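Local coordinates for factor essential for expression of methicillin resistance (Staphylococcus aureus, PDB 1LRZ), which catalyses the addition of glycines 2 and 3 to the pentaglycine bridge of staphylococcal peptidoglycan, taking them from glycyl-tRNA, at residues C56-V61 with K68-N73; R235-L240 with F318-F323; P322-Y327 with I358-F363. All coordinates share one frame; numbering follows the deposited sequence.

In the fold
From the N terminus, contact 1 comes first and is the most local: a short turn between strands 52-63 and 67-78 brings 68-73 back antiparallel to 56-61, a hairpin within the seven-stranded mixed sheet. Contact 2 closes a far longer loop, since 235-240 meets 318-323 only after the two long helices 245-272 and 277-307. Contact 1 closes before either of the others opens; contact 3 begins on the segment where contact 2 ends, sharing P322 and F323, and closes over helix 341-355. Contacts 2 and 3 lie in the nine-stranded sheet, where strands 310-320 and 325-332 are neighbours and F318 packs on Y327; contact 1 sits about 24 Å from contact 2, centre to centre.

Contact 1 (C56-V61 with K68-N73); sequences CLLTAV and KYFYSN
The backbone N of Y69 gives the shortest bond here, 2.7 Å to V61 O and nearly straight at 172°. V61 N returns a bond to Y69 O, and the two close the hydrogen-bonded pair V61-Y69. Two residues along the ladder, T59 and Y71 form a second such pair, with T59 N 3.1 Å from Y71 O and Y71 N 3.0 Å from T59 O. Between them lies the non-hydrogen-bonded pair A60-F70, where the CA atoms come within 4.5 Å. Here A60 CB sits squarely over the F70 ring, 3.7 Å from its centroid and only 10° off the normal, a CH-pi contact on one face of the ring. L58 CD1 approaches the same ring obliquely from the next position along that side of the sheet.

On the other side, V61 CB lies at the edge of the Y69 ring, and T59 OG1 at the edge of the Y71 ring. Y71 holds its ring anti to the backbone N (chi1 175°), and the phenol leads away from T59 to bond D108. Past Y71 the regular pairing breaks off, and the backbone N of N73 comes 3.4 Å above the centre of the Y71 ring plane. C56 SG lies 3.8 Å from S72 CB at this end.

The hairpin stands inside the seven-stranded sheet: strand 39-46 bonds the other edge of 56-61, strand 102-107 flanks 68-73 and stacks Y104 on Y69, and helix 27-35 packs against L57 and T59.

Contact 2 (R235-L240 with F318-F323); sequences RVLVPL and FFINPF
R235 lays its side chain across N321 at about a right angle, and NH2 donates to N321 OD1 at 3.0 Å. The oxygen takes this bond in the plane of its own carbonyl, on a lone pair, while sitting 16° out of the guanidinium plane; the amide and guanidinium planes themselves are 65° apart. CB and CG of the arginine pass beside I320 O, and the bend at chi2 (-148°) then turns CD toward N321 OD1. R235 O accepts two bonds: from I320 N at 2.7 Å, with the donor well above the carbonyl plane, and from a water that in turn accepts from N321 ND2. The N321 amide is therefore held at both ends.

V236 pairs with F319 without hydrogen bonds. Its CG2, anti to the backbone N, meets the F319 ring obliquely, 4.2 Å from CE2. L237 and F318 make the hydrogen-bonded pair, L237 N to F318 O at 2.9 Å and F318 N to L237 O at 2.8 Å. On this side I320 reaches back with CD1, 3.9 Å from L237 CB, so its tip lies across the leucine stem.

Further along, P239 comes back against F318, with CG 3.6 Å from CE1 in an oblique approach to the ring.

The contact is thus divided chemically: apolar side chains of V236, L237 and P239 flank the backbone bonds of L237 with F318, where Y352 of helix 341-355 also covers L237 and I320, and R235 makes a polar end. There the guanidinium, through NH1, also forms a salt bridge with D16, so one arginine ties this end of the strand pair to helix 8-16; its positive charge would be expected to polarise the N321 carbonyl.

Contact 3 (P322-Y327 with I358-F363); sequences PFEVVY and IDRYNF
E324 OE2 is gripped twice, by N362 ND2 at 2.8 Å and by R360 NE at 2.9 Å, the latter a salt bridge with a nearly straight N-H (176°). The donors come from opposite faces of the carboxylate: the amide on the syn side, the guanidinium from above the plane. R360 keeps the oxygen in its own plane while F323 lies over one guanidinium face, the two planes 26° apart; R360 CD adds a CH-pi contact, 4.0 Å from the F323 ring centroid. Extended from CG to NE, the arginine runs alongside E324. Y110 bonds both OE1 of E324 and NH2 of R360, joining the two charged groups a second time.

Apolar packing is close on the other side of the sheet, where V325 sets CG1 3.8 Å from Y361 CE1 and CG2 near I358 CD1, and I358 CG2 comes 3.3 Å from E324 CA. Between the faces, the parallel strands are joined by V325 N to R360 O, N362 N to V325 O and Y327 N to N362 O.

Looser are two water-bridged pairs. One water links P322 O to D359 N, P322 being exposed; another donates to both Y327 O and F363 O, where the aromatic side chains come no closer than 4.5 Å (CD2 to CD2).

Parallel strands 325-332 and 360-365, joined through helix 341-355, make a beta-alpha-beta crossover in the nine-stranded sheet of this FemABX enzyme.

Contact 1 (C56-V61 with K68-N73)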
loop_
_atom_site.group_PDB
_atom_site.type_symbol
_atom_site.label_atom_id
_atom_site.label_comp_id
_atom_site.label_asym_id
_atom_site.label_seq_id
_atom_site.Cartn_x
_atom_site.Cartn_y
_atom_site.Cartn_z
ATOM N N CYS A 56 -0.415 -11.583 19.004
ATOM C CA CYS A 56 -0.908 -10.230 18.894
ATOM C C CYS A 56 -0.003 -9.261 19.602
ATOM O O CYS A 56 0.434 -9.495 20.741
ATOM C CB CYS A 56 -2.318 -10.092 19.461
ATOM S SG CYS A 56 -3.146 -8.558 18.932
ATOM N N LEU A 57 0.306 -8.185 18.898
ATOM C CA LEU A 57 1.108 -7.128 19.461
ATOM C C LEU A 57 0.058 -6.176 20.036
ATOM O O LEU A 57 -0.897 -5.800 19.352
ATOM C CB LEU A 57 1.936 -6.454 18.369
ATOM C CG LEU A 57 2.774 -5.239 18.762
ATOM C CD1 LEU A 57 3.784 -4.964 17.652
ATOM C CD2 LEU A 57 1.882 -4.024 18.970
ATOM N N LEU A 58 0.215 -5.823 21.303
ATOM C CA LEU A 58 -0.718 -4.925 21.975
ATOM C C LEU A 58 0.046 -3.718 22.477
ATOM O O LEU A 58 1.210 -3.839 22.866
ATOM C CB LEU A 58 -1.344 -5.611 23.195
ATOM C CG LEU A 58 -2.044 -6.971 23.072
ATOM C CD1 LEU A 58 -2.280 -7.533 24.480
ATOM C CD2 LEU A 58 -3.350 -6.814 22.322
ATOM N N THR A 59 -0.596 -2.556 22.444
ATOM C CA THR A 59 0.016 -1.351 22.977
ATOM C C THR A 59 -0.959 -0.823 24.021
ATOM O O THR A 59 -2.173 -0.990 23.900
ATOM C CB THR A 59 0.267 -0.263 21.903
ATOM O OG1 THR A 59 -0.913 -0.084 21.109
ATOM C CG2 THR A 59 1.468 -0.643 21.025
ATOM N N ALA A 60 -0.421 -0.202 25.060
ATOM C CA ALA A 60 -1.251 0.328 26.130
ATOM C C ALA A 60 -0.851 1.757 26.428
ATOM O O ALA A 60 0.329 2.100 26.404
ATOM C CB ALA A 60 -1.100 -0.538 27.377
ATOM N N VAL A 61 -1.853 2.584 26.695
ATOM C CA VAL A 61 -1.660 3.991 27.015
ATOM C C VAL A 61 -2.450 4.324 28.296
ATOM O O VAL A 61 -3.584 3.876 28.470
ATOM C CB VAL A 61 -2.158 4.875 25.837
ATOM C CG1 VAL A 61 -2.463 6.274 26.310
ATOM C CG2 VAL A 61 -1.088 4.913 24.733
ATOM N N LYS A 68 -5.563 1.779 31.859
ATOM C CA LYS A 68 -4.905 1.748 30.562
ATOM C C LYS A 68 -5.853 1.401 29.428
ATOM O O LYS A 68 -6.777 0.592 29.582
ATOM C CB LYS A 68 -3.767 0.724 30.578
ATOM C CG LYS A 68 -2.613 1.095 31.488
ATOM C CD LYS A 68 -1.704 -0.086 31.672
ATOM C CE LYS A 68 -0.599 0.198 32.673
ATOM N NZ LYS A 68 0.191 -1.048 32.882
ATOM N N TYR A 69 -5.604 2.031 28.289
ATOM C CA TYR A 69 -6.356 1.789 27.073
ATOM C C TYR A 69 -5.506 0.785 26.292
ATOM O O TYR A 69 -4.372 1.093 25.922
ATOM C CB TYR A 69 -6.500 3.093 26.285
ATOM C CG TYR A 69 -6.755 2.898 24.810
ATOM C CD1 TYR A 69 -7.842 2.163 24.363
ATOM C CD2 TYR A 69 -5.894 3.450 23.859
ATOM C CE1 TYR A 69 -8.077 1.976 23.005
ATOM C CE2 TYR A 69 -6.116 3.270 22.489
ATOM C CZ TYR A 69 -7.212 2.531 22.071
ATOM O OH TYR A 69 -7.439 2.344 20.724
ATOM N N PHE A 70 -6.028 -0.423 26.088
ATOM C CA PHE A 70 -5.308 -1.449 25.329
ATOM C C PHE A 70 -5.842 -1.511 23.887
ATOM O O PHE A 70 -7.059 -1.521 23.663
ATOM C CB PHE A 70 -5.450 -2.827 25.999
ATOM C CG PHE A 70 -4.365 -3.131 27.005
ATOM C CD1 PHE A 70 -4.414 -2.596 28.290
ATOM C CD2 PHE A 70 -3.294 -3.964 26.666
ATOM C CE1 PHE A 70 -3.406 -2.886 29.229
ATOM C CE2 PHE A 70 -2.288 -4.257 27.590
ATOM C CZ PHE A 70 -2.344 -3.720 28.877
ATOM N N TYR A 71 -4.918 -1.557 22.924
ATOM C CA TYR A 71 -5.242 -1.600 21.492
ATOM C C TYR A 71 -4.539 -2.800 20.820
ATOM O O TYR A 71 -3.340 -3.015 21.033
ATOM C CB TYR A 71 -4.803 -0.270 20.846
ATOM C CG TYR A 71 -4.968 -0.209 19.337
ATOM C CD1 TYR A 71 -6.191 -0.514 18.737
ATOM C CD2 TYR A 71 -3.893 0.142 18.511
ATOM C CE1 TYR A 71 -6.340 -0.482 17.349
ATOM C CE2 TYR A 71 -4.031 0.179 17.123
ATOM C CZ TYR A 71 -5.253 -0.137 16.550
ATOM O OH TYR A 71 -5.386 -0.140 15.182
ATOM N N SER A 72 -5.276 -3.581 20.019
ATOM C CA SER A 72 -4.701 -4.765 19.363
ATOM C C SER A 72 -3.905 -4.536 18.072
ATOM O O SER A 72 -3.427 -5.493 17.458
ATOM C CB SER A 72 -5.792 -5.807 19.089
ATOM O OG SER A 72 -6.682 -5.358 18.079
ATOM N N ASN A 73 -3.787 -3.286 17.637
ATOM C CA ASN A 73 -3.003 -2.974 16.446
ATOM C C ASN A 73 -3.262 -3.847 15.207
ATOM O O ASN A 73 -2.320 -4.398 14.633
ATOM C CB ASN A 73 -1.506 -3.043 16.789
ATOM C CG ASN A 73 -1.105 -2.047 17.876
ATOM O OD1 ASN A 73 -1.378 -2.256 19.067
ATOM N ND2 ASN A 73 -0.463 -0.958 17.473
#

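Contact 2 (R235-L240 with F318-F323)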
loop_
_atom_site.group_PDB
_atom_site.type_symbol
_atom_site.label_atom_id
_atom_site.label_comp_id
_atom_site.label_asym_id
_atom_site.label_seq_id
_atom_site.Cartn_x
_atom_site.Cartn_y
_atom_site.Cartn_z
ATOM N N ARG A 235 11.509 -3.696 5.453
ATOM C CA ARG A 235 10.087 -3.911 5.234
ATOM C C ARG A 235 9.369 -2.636 4.822
ATOM O O ARG A 235 8.141 -2.541 4.867
ATOM C CB ARG A 235 9.467 -4.559 6.463
ATOM C CG ARG A 235 10.186 -5.873 6.745
ATOM C CD ARG A 235 9.299 -6.891 7.342
ATOM N NE ARG A 235 9.994 -8.158 7.545
ATOM C CZ ARG A 235 9.389 -9.247 7.996
ATOM N NH1 ARG A 235 10.073 -10.375 8.169
ATOM N NH2 ARG A 235 8.089 -9.202 8.265
ATOM N N VAL A 236 10.159 -1.647 4.422
ATOM C CA VAL A 236 9.615 -0.397 3.918
ATOM C C VAL A 236 10.487 0.068 2.752
ATOM O O VAL A 236 11.705 -0.061 2.791
ATOM C CB VAL A 236 9.552 0.703 5.021
ATOM C CG1 VAL A 236 10.925 0.919 5.647
ATOM C CG2 VAL A 236 9.040 2.004 4.417
ATOM N N LEU A 237 9.856 0.590 1.705
ATOM C CA LEU A 237 10.577 1.092 0.544
ATOM C C LEU A 237 9.883 2.376 0.123
ATOM O O LEU A 237 8.659 2.500 0.259
ATOM C CB LEU A 237 10.554 0.071 -0.606
ATOM C CG LEU A 237 11.492 -1.135 -0.478
ATOM C CD1 LEU A 237 11.275 -2.087 -1.656
ATOM C CD2 LEU A 237 12.943 -0.637 -0.428
ATOM N N VAL A 238 10.671 3.324 -0.380
ATOM C CA VAL A 238 10.167 4.628 -0.797
ATOM C C VAL A 238 10.547 4.896 -2.250
ATOM O O VAL A 238 11.475 5.661 -2.533
ATOM C CB VAL A 238 10.765 5.766 0.083
ATOM C CG1 VAL A 238 10.145 7.119 -0.294
ATOM C CG2 VAL A 238 10.526 5.467 1.563
ATOM N N PRO A 239 9.843 4.257 -3.195
ATOM C CA PRO A 239 10.183 4.497 -4.598
ATOM C C PRO A 239 9.863 5.925 -5.041
ATOM O O PRO A 239 8.846 6.496 -4.649
ATOM C CB PRO A 239 9.342 3.461 -5.341
ATOM C CG PRO A 239 8.119 3.305 -4.443
ATOM C CD PRO A 239 8.738 3.284 -3.066
ATOM N N LEU A 240 10.759 6.491 -5.844
ATOM C CA LEU A 240 10.605 7.830 -6.399
ATOM C C LEU A 240 10.737 7.724 -7.922
ATOM O O LEU A 240 11.735 7.200 -8.430
ATOM C CB LEU A 240 11.700 8.784 -5.881
ATOM C CG LEU A 240 11.811 10.078 -6.725
ATOM C CD1 LEU A 240 10.628 10.995 -6.406
ATOM C CD2 LEU A 240 13.136 10.805 -6.473
ATOM N N PHE A 318 5.919 2.482 0.804
ATOM C CA PHE A 318 5.420 1.113 0.801
ATOM C C PHE A 318 5.899 0.209 1.927
ATOM O O PHE A 318 7.076 0.221 2.285
ATOM C CB PHE A 318 5.803 0.414 -0.507
ATOM C CG PHE A 318 5.062 0.905 -1.720
ATOM C CD1 PHE A 318 5.391 2.117 -2.316
ATOM C CD2 PHE A 318 4.042 0.128 -2.282
ATOM C CE1 PHE A 318 4.718 2.561 -3.456
ATOM C CE2 PHE A 318 3.361 0.555 -3.415
ATOM C CZ PHE A 318 3.699 1.782 -4.010
ATOM N N PHE A 319 4.979 -0.592 2.465
ATOM C CA PHE A 319 5.326 -1.574 3.491
ATOM C C PHE A 319 5.390 -2.931 2.789
ATOM O O PHE A 319 4.522 -3.270 1.967
ATOM C CB PHE A 319 4.284 -1.570 4.608
ATOM C CG PHE A 319 4.251 -0.280 5.378
ATOM C CD1 PHE A 319 3.042 0.330 5.697
ATOM C CD2 PHE A 319 5.439 0.355 5.741
ATOM C CE1 PHE A 319 3.017 1.557 6.365
ATOM C CE2 PHE A 319 5.421 1.585 6.415
ATOM C CZ PHE A 319 4.208 2.185 6.723
ATOM N N ILE A 320 6.427 -3.704 3.099
ATOM C CA ILE A 320 6.624 -4.987 2.450
ATOM C C ILE A 320 6.756 -6.125 3.446
ATOM O O ILE A 320 7.669 -6.152 4.265
ATOM C CB ILE A 320 7.900 -4.962 1.550
ATOM C CG1 ILE A 320 7.778 -3.859 0.489
ATOM C CG2 ILE A 320 8.113 -6.315 0.887
ATOM C CD1 ILE A 320 8.123 -2.489 1.002
ATOM N N ASN A 321 5.828 -7.063 3.369
ATOM C CA ASN A 321 5.850 -8.213 4.245
ATOM C C ASN A 321 5.453 -9.425 3.419
ATOM O O ASN A 321 4.935 -9.287 2.306
ATOM C CB ASN A 321 4.903 -7.979 5.427
ATOM C CG ASN A 321 5.384 -6.842 6.322
ATOM O OD1 ASN A 321 6.259 -7.036 7.170
ATOM N ND2 ASN A 321 4.837 -5.642 6.110
ATOM N N PRO A 322 5.710 -10.626 3.941
ATOM C CA PRO A 322 5.362 -11.841 3.198
ATOM C C PRO A 322 3.918 -11.919 2.704
ATOM O O PRO A 322 3.656 -12.434 1.618
ATOM C CB PRO A 322 5.699 -12.959 4.187
ATOM C CG PRO A 322 6.875 -12.371 4.952
ATOM C CD PRO A 322 6.374 -10.958 5.216
ATOM N N PHE A 323 2.976 -11.407 3.490
ATOM C CA PHE A 323 1.572 -11.480 3.102
ATOM C C PHE A 323 1.166 -10.517 1.988
ATOM O O PHE A 323 0.313 -10.837 1.164
ATOM C CB PHE A 323 0.679 -11.217 4.319
ATOM C CG PHE A 323 -0.793 -11.188 4.000
ATOM C CD1 PHE A 323 -1.405 -12.279 3.386
ATOM C CD2 PHE A 323 -1.576 -10.088 4.354
ATOM C CE1 PHE A 323 -2.784 -12.277 3.131
ATOM C CE2 PHE A 323 -2.952 -10.074 4.104
ATOM C CZ PHE A 323 -3.556 -11.171 3.493
HETATM O O HOH W 1 6.102 -3.159 6.866
#

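Contact 3 (P322-Y327 with I358-F363)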
loop_
_atom_site.group_PDB
_atom_site.type_symbol
_atom_site.label_atom_id
_atom_site.label_comp_id
_atom_site.label_asym_id
_atom_site.label_seq_id
_atom_site.Cartn_x
_atom_site.Cartn_y
_atom_site.Cartn_z
ATOM N N PRO A 322 5.710 -10.626 3.941
ATOM C CA PRO A 322 5.362 -11.841 3.198
ATOM C C PRO A 322 3.918 -11.919 2.704
ATOM O O PRO A 322 3.656 -12.434 1.618
ATOM C CB PRO A 322 5.699 -12.959 4.187
ATOM C CG PRO A 322 6.875 -12.371 4.952
ATOM C CD PRO A 322 6.374 -10.958 5.216
ATOM N N PHE A 323 2.976 -11.407 3.490
ATOM C CA PHE A 323 1.572 -11.480 3.102
ATOM C C PHE A 323 1.166 -10.517 1.988
ATOM O O PHE A 323 0.313 -10.837 1.164
ATOM C CB PHE A 323 0.679 -11.217 4.319
ATOM C CG PHE A 323 -0.793 -11.188 4.000
ATOM C CD1 PHE A 323 -1.405 -12.279 3.386
ATOM C CD2 PHE A 323 -1.576 -10.088 4.354
ATOM C CE1 PHE A 323 -2.784 -12.277 3.131
ATOM C CE2 PHE A 323 -2.952 -10.074 4.104
ATOM C CZ PHE A 323 -3.556 -11.171 3.493
ATOM N N GLU A 324 1.777 -9.339 1.955
ATOM C CA GLU A 324 1.388 -8.362 0.942
ATOM C C GLU A 324 2.313 -7.160 0.877
ATOM O O GLU A 324 3.099 -6.890 1.797
ATOM C CB GLU A 324 -0.017 -7.843 1.263
ATOM C CG GLU A 324 -0.059 -7.186 2.666
ATOM C CD GLU A 324 -1.423 -6.617 3.067
ATOM O OE1 GLU A 324 -1.586 -6.300 4.266
ATOM O OE2 GLU A 324 -2.320 -6.472 2.206
ATOM N N VAL A 325 2.195 -6.435 -0.228
ATOM C CA VAL A 325 2.920 -5.197 -0.419
ATOM C C VAL A 325 1.794 -4.170 -0.222
ATOM O O VAL A 325 0.695 -4.338 -0.768
ATOM C CB VAL A 325 3.495 -5.078 -1.844
ATOM C CG1 VAL A 325 3.911 -3.635 -2.122
ATOM C CG2 VAL A 325 4.711 -5.994 -1.978
ATOM N N VAL A 326 2.047 -3.136 0.576
ATOM C CA VAL A 326 1.036 -2.127 0.836
ATOM C C VAL A 326 1.448 -0.753 0.346
ATOM O O VAL A 326 2.526 -0.268 0.691
ATOM C CB VAL A 326 0.738 -1.995 2.355
ATOM C CG1 VAL A 326 -0.242 -0.834 2.597
ATOM C CG2 VAL A 326 0.146 -3.295 2.901
ATOM N N TYR A 327 0.597 -0.144 -0.473
ATOM C CA TYR A 327 0.821 1.220 -0.950
ATOM C C TYR A 327 0.177 2.073 0.161
ATOM O O TYR A 327 -1.032 2.319 0.155
ATOM C CB TYR A 327 0.095 1.442 -2.273
ATOM C CG TYR A 327 0.040 2.884 -2.714
ATOM C CD1 TYR A 327 1.181 3.687 -2.692
ATOM C CD2 TYR A 327 -1.148 3.439 -3.194
ATOM C CE1 TYR A 327 1.144 5.006 -3.136
ATOM C CE2 TYR A 327 -1.196 4.761 -3.644
ATOM C CZ TYR A 327 -0.049 5.537 -3.610
ATOM O OH TYR A 327 -0.096 6.844 -4.045
ATOM N N ILE A 358 5.268 -12.392 -3.383
ATOM C CA ILE A 358 4.229 -11.828 -2.533
ATOM C C ILE A 358 3.023 -11.808 -3.464
ATOM O O ILE A 358 3.038 -11.133 -4.505
ATOM C CB ILE A 358 4.618 -10.411 -2.030
ATOM C CG1 ILE A 358 5.853 -10.519 -1.127
ATOM C CG2 ILE A 358 3.450 -9.778 -1.281
ATOM C CD1 ILE A 358 6.562 -9.180 -0.833
ATOM N N ASP A 359 1.992 -12.564 -3.092
ATOM C CA ASP A 359 0.796 -12.724 -3.920
ATOM C C ASP A 359 -0.355 -11.744 -3.729
ATOM O O ASP A 359 -1.458 -11.974 -4.236
ATOM C CB ASP A 359 0.255 -14.141 -3.738
ATOM C CG ASP A 359 1.297 -15.203 -4.035
ATOM O OD1 ASP A 359 2.002 -15.069 -5.058
ATOM O OD2 ASP A 359 1.394 -16.170 -3.253
ATOM N N ARG A 360 -0.108 -10.658 -3.016
ATOM C CA ARG A 360 -1.162 -9.683 -2.764
ATOM C C ARG A 360 -0.603 -8.271 -2.820
ATOM O O ARG A 360 0.406 -7.974 -2.189
ATOM C CB ARG A 360 -1.770 -9.967 -1.395
ATOM C CG ARG A 360 -2.772 -8.947 -0.879
ATOM C CD ARG A 360 -3.444 -9.532 0.368
ATOM N NE ARG A 360 -4.075 -8.534 1.225
ATOM C CZ ARG A 360 -5.359 -8.541 1.571
ATOM N NH1 ARG A 360 -6.175 -9.493 1.118
ATOM N NH2 ARG A 360 -5.818 -7.622 2.419
ATOM N N TYR A 361 -1.258 -7.408 -3.588
ATOM C CA TYR A 361 -0.828 -6.028 -3.728
ATOM C C TYR A 361 -1.988 -5.170 -3.224
ATOM O O TYR A 361 -3.048 -5.099 -3.848
ATOM C CB TYR A 361 -0.519 -5.720 -5.193
ATOM C CG TYR A 361 0.122 -4.369 -5.403
ATOM C CD1 TYR A 361 1.494 -4.187 -5.222
ATOM C CD2 TYR A 361 -0.648 -3.267 -5.779
ATOM C CE1 TYR A 361 2.084 -2.940 -5.413
ATOM C CE2 TYR A 361 -0.073 -2.015 -5.969
ATOM C CZ TYR A 361 1.291 -1.859 -5.786
ATOM O OH TYR A 361 1.844 -0.618 -5.977
ATOM N N ASN A 362 -1.771 -4.523 -2.090
ATOM C CA ASN A 362 -2.796 -3.730 -1.436
ATOM C C ASN A 362 -2.715 -2.227 -1.724
ATOM O O ASN A 362 -1.836 -1.550 -1.191
ATOM C CB ASN A 362 -2.685 -3.977 0.073
ATOM C CG ASN A 362 -3.981 -3.726 0.806
ATOM O OD1 ASN A 362 -4.809 -2.943 0.356
ATOM N ND2 ASN A 362 -4.154 -4.383 1.961
ATOM N N PHE A 363 -3.629 -1.712 -2.553
ATOM C CA PHE A 363 -3.665 -0.278 -2.861
ATOM C C PHE A 363 -4.140 0.451 -1.603
ATOM O O PHE A 363 -4.169 1.682 -1.532
ATOM C CB PHE A 363 -4.618 0.018 -4.031
ATOM C CG PHE A 363 -4.038 -0.315 -5.376
ATOM C CD1 PHE A 363 -4.390 -1.492 -6.036
ATOM C CD2 PHE A 363 -3.123 0.552 -5.984
ATOM C CE1 PHE A 363 -3.835 -1.806 -7.288
ATOM C CE2 PHE A 363 -2.563 0.244 -7.242
ATOM C CZ PHE A 363 -2.918 -0.931 -7.892
HETATM O O HOH W 2 2.066 -13.636 -0.288
HETATM O O HOH W 3 -3.123 4.186 -0.172
#